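Local coordinates for mRNA interferase toxin RelE (Escherichia coli, PDB 4FXH), which cleaves mRNA in the ribosomal A site as the toxin of a type II toxin-antitoxin system, inhibiting translation during amino acid starvation, at residues 61-66 and 74-79. The protein carries 1 engineered substitution. Numbering follows the deposited sequence.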
ATOM      1  N   ARG A  61       1.968  -2.740  -5.169  1.00 38.50           N
ATOM      2  CA  ARG A  61       0.765  -2.728  -4.347  1.00 35.99           C
ATOM      3  C   ARG A  61       1.041  -2.129  -2.966  1.00 32.79           C
ATOM      4  O   ARG A  61       2.192  -1.913  -2.594  1.00 34.16           O
ATOM      5  CB  ARG A  61       0.193  -4.147  -4.216  1.00 36.89           C
ATOM      6  CG  ARG A  61      -0.379  -4.722  -5.515  1.00 41.92           C
ATOM      7  CD  ARG A  61      -0.957  -6.120  -5.298  1.00 43.49           C
ATOM      8  NE  ARG A  61      -1.429  -6.750  -6.531  1.00 47.53           N
ATOM      9  CZ  ARG A  61      -1.943  -7.979  -6.602  1.00 48.86           C
ATOM     10  NH1 ARG A  61      -2.062  -8.723  -5.511  1.00 46.69           N
ATOM     11  NH2 ARG A  61      -2.341  -8.464  -7.768  1.00 52.06           N
ATOM     12  N   LEU A  62      -0.023  -1.847  -2.220  1.00 31.12           N
ATOM     13  CA  LEU A  62       0.087  -1.497  -0.802  1.00 27.35           C
ATOM     14  C   LEU A  62      -0.787  -2.443   0.016  1.00 26.70           C
ATOM     15  O   LEU A  62      -1.875  -2.820  -0.414  1.00 20.33           O
ATOM     16  CB  LEU A  62      -0.325  -0.037  -0.547  1.00 25.63           C
ATOM     17  CG  LEU A  62      -0.240   0.506   0.893  1.00 24.50           C
ATOM     18  CD1 LEU A  62       0.172   1.976   0.898  1.00 26.65           C
ATOM     19  CD2 LEU A  62      -1.552   0.331   1.670  1.00 21.11           C
ATOM     20  N   VAL A  63      -0.308  -2.824   1.194  1.00 18.34           N
ATOM     21  CA  VAL A  63      -1.088  -3.666   2.091  1.00 21.42           C
ATOM     22  C   VAL A  63      -1.271  -2.971   3.436  1.00 19.46           C
ATOM     23  O   VAL A  63      -0.329  -2.396   3.986  1.00 17.11           O
ATOM     24  CB  VAL A  63      -0.419  -5.044   2.303  1.00 21.74           C
ATOM     25  CG1 VAL A  63      -1.196  -5.872   3.315  1.00 19.20           C
ATOM     26  CG2 VAL A  63      -0.306  -5.786   0.984  1.00 21.13           C
ATOM     27  N   TYR A  64      -2.490  -3.013   3.961  1.00 18.55           N
ATOM     28  CA  TYR A  64      -2.751  -2.432   5.269  1.00 15.71           C
ATOM     29  C   TYR A  64      -3.537  -3.377   6.166  1.00 16.44           C
ATOM     30  O   TYR A  64      -4.244  -4.261   5.690  1.00 17.51           O
ATOM     31  CB  TYR A  64      -3.455  -1.070   5.144  1.00 20.25           C
ATOM     32  CG  TYR A  64      -4.816  -1.102   4.476  1.00 21.71           C
ATOM     33  CD1 TYR A  64      -5.950  -1.479   5.187  1.00 22.75           C
ATOM     34  CD2 TYR A  64      -4.972  -0.732   3.145  1.00 22.49           C
ATOM     35  CE1 TYR A  64      -7.194  -1.501   4.590  1.00 24.02           C
ATOM     36  CE2 TYR A  64      -6.217  -0.752   2.537  1.00 23.98           C
ATOM     37  CZ  TYR A  64      -7.325  -1.135   3.270  1.00 24.71           C
ATOM     38  OH  TYR A  64      -8.568  -1.162   2.686  1.00 26.29           O
ATOM     39  N   GLN A  65      -3.400  -3.178   7.471  1.00 16.38           N
ATOM     40  CA  GLN A  65      -4.108  -3.978   8.456  1.00 18.17           C
ATOM     41  C   GLN A  65      -5.145  -3.112   9.164  1.00 20.46           C
ATOM     42  O   GLN A  65      -4.836  -2.011   9.628  1.00 20.48           O
ATOM     43  CB  GLN A  65      -3.122  -4.559   9.473  1.00 19.29           C
ATOM     44  CG  GLN A  65      -3.774  -5.321  10.618  1.00 24.38           C
ATOM     45  CD  GLN A  65      -2.816  -5.581  11.771  1.00 28.91           C
ATOM     46  OE1 GLN A  65      -1.866  -4.826  11.990  1.00 29.29           O
ATOM     47  NE2 GLN A  65      -3.062  -6.654  12.513  1.00 30.96           N
ATOM     48  N   VAL A  66      -6.377  -3.606   9.234  1.00 21.18           N
ATOM     49  CA  VAL A  66      -7.446  -2.881   9.910  1.00 20.54           C
ATOM     50  C   VAL A  66      -7.486  -3.262  11.381  1.00 22.10           C
ATOM     51  O   VAL A  66      -7.662  -4.427  11.729  1.00 40.00           O
ATOM     52  CB  VAL A  66      -8.823  -3.159   9.278  1.00 22.09           C
ATOM     53  CG1 VAL A  66      -9.922  -2.571  10.139  1.00 24.05           C
ATOM     54  CG2 VAL A  66      -8.883  -2.604   7.866  1.00 21.29           C
ATOM     55  N   PHE A  74      -3.498   0.455   9.540  1.00 18.68           N
ATOM     56  CA  PHE A  74      -2.063   0.288   9.710  1.00 15.94           C
ATOM     57  C   PHE A  74      -1.409  -0.179   8.417  1.00 17.37           C
ATOM     58  O   PHE A  74      -1.477  -1.357   8.073  1.00 16.22           O
ATOM     59  CB  PHE A  74      -1.786  -0.707  10.838  1.00 21.99           C
ATOM     60  CG  PHE A  74      -0.356  -0.718  11.305  1.00 25.12           C
ATOM     61  CD1 PHE A  74       0.174   0.372  11.975  1.00 27.85           C
ATOM     62  CD2 PHE A  74       0.452  -1.822  11.089  1.00 26.79           C
ATOM     63  CE1 PHE A  74       1.487   0.366  12.408  1.00 29.80           C
ATOM     64  CE2 PHE A  74       1.764  -1.834  11.521  1.00 28.88           C
ATOM     65  CZ  PHE A  74       2.282  -0.741  12.181  1.00 29.99           C
ATOM     66  N   VAL A  75      -0.782   0.750   7.702  1.00 17.65           N
ATOM     67  CA  VAL A  75      -0.068   0.415   6.474  1.00 18.13           C
ATOM     68  C   VAL A  75       1.181  -0.389   6.807  1.00 19.06           C
ATOM     69  O   VAL A  75       2.081   0.100   7.489  1.00 21.68           O
ATOM     70  CB  VAL A  75       0.338   1.665   5.682  1.00 18.16           C
ATOM     71  CG1 VAL A  75       1.140   1.265   4.455  1.00 18.55           C
ATOM     72  CG2 VAL A  75      -0.898   2.470   5.285  1.00 15.43           C
ATOM     73  N   ILE A  76       1.239  -1.621   6.320  1.00 17.28           N
ATOM     74  CA  ILE A  76       2.289  -2.531   6.743  1.00 20.29           C
ATOM     75  C   ILE A  76       3.337  -2.797   5.658  1.00 23.04           C
ATOM     76  O   ILE A  76       4.528  -2.938   5.951  1.00 22.00           O
ATOM     77  CB  ILE A  76       1.691  -3.849   7.298  1.00 30.66           C
ATOM     78  CG1 ILE A  76       2.736  -4.608   8.104  1.00 32.40           C
ATOM     79  CG2 ILE A  76       1.094  -4.718   6.188  1.00 31.00           C
ATOM     80  CD1 ILE A  76       2.134  -5.522   9.126  1.00 34.19           C
ATOM     81  N   SER A  77       2.895  -2.838   4.409  1.00 24.95           N
ATOM     82  CA  SER A  77       3.788  -3.131   3.302  1.00 25.96           C
ATOM     83  C   SER A  77       3.374  -2.330   2.078  1.00 26.56           C
ATOM     84  O   SER A  77       2.192  -2.246   1.749  1.00 27.31           O
ATOM     85  CB  SER A  77       3.771  -4.629   2.988  1.00 24.62           C
ATOM     86  OG  SER A  77       4.830  -4.984   2.116  1.00 27.43           O
ATOM     87  N   VAL A  78       4.354  -1.730   1.416  1.00 27.89           N
ATOM     88  CA  VAL A  78       4.105  -0.988   0.192  1.00 30.62           C
ATOM     89  C   VAL A  78       5.272  -1.191  -0.769  1.00 32.76           C
ATOM     90  O   VAL A  78       6.433  -1.097  -0.373  1.00 34.36           O
ATOM     91  CB  VAL A  78       3.875   0.512   0.479  1.00 32.33           C
ATOM     92  CG1 VAL A  78       5.032   1.096   1.283  1.00 34.65           C
ATOM     93  CG2 VAL A  78       3.661   1.277  -0.812  1.00 32.38           C
ATOM     94  N   GLY A  79       4.966  -1.500  -2.025  1.00 67.50           N
ATOM     95  CA  GLY A  79       6.012  -1.783  -2.991  1.00 67.77           C
ATOM     96  C   GLY A  79       5.561  -1.888  -4.433  1.00 67.17           C
ATOM     97  O   GLY A  79       4.844  -1.025  -4.936  1.00 67.02           O
TER
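Val63 O accepts two backbone N-H groups from consecutive residues, Ile76 N at 2.9 Å and Ser77 N at 3.3 Å, which identifies a classic beta bulge in this antiparallel hairpin. Neither donor lies in the carbonyl plane; Ser77 N is tilted 24° from it. The register confirms the extra residue: Leu62 pairs with Val78 and Val63 with Ser77, but Tyr64 already faces Val75 and Gln65 faces Phe74. Ile76 is the added residue, and its CG2 lies 3.5 Å from Val63 O and packs alongside Val63 CG1, the two side chains pointing the same way.

Within the bulge Val63 N donates to Ser77 O at 2.6 Å. On one side of it Gln65 and Phe74 exchange a reciprocal pair of backbone bonds. At the other end of the ladder Gly79 N donates to Arg61 O, whereas the return bond from Arg61 N is weak. Gln65 OE1 approaches Phe74 CD2 at 3.9 Å, its amide plane turned 61° from the ring.

The face opposite Val63, Gln65, Phe74 and Ser77 carries Leu62, Tyr64, Val75 and Val78, all buried. The CG of Leu62 is anti to the backbone N (chi1 -179°), and from there CD1 touches both Val75 CG1, at 3.8 Å, and Val78 CG2, at 3.9 Å. The Tyr64 ring leads away from Val75, and its hydroxyl is hydrogen-bonded to Pro37 O.

Arg61, inferred to stabilise the transition state, extends from the hairpin's start toward Lys52 and Lys54. The hairpin forms the middle of the sheet: strand 4-7 runs parallel to strand 72-78, strand 52-53 borders strand 62-67, and helix 22-33 packs on the buried face through Val33, Leu30 and Leu26.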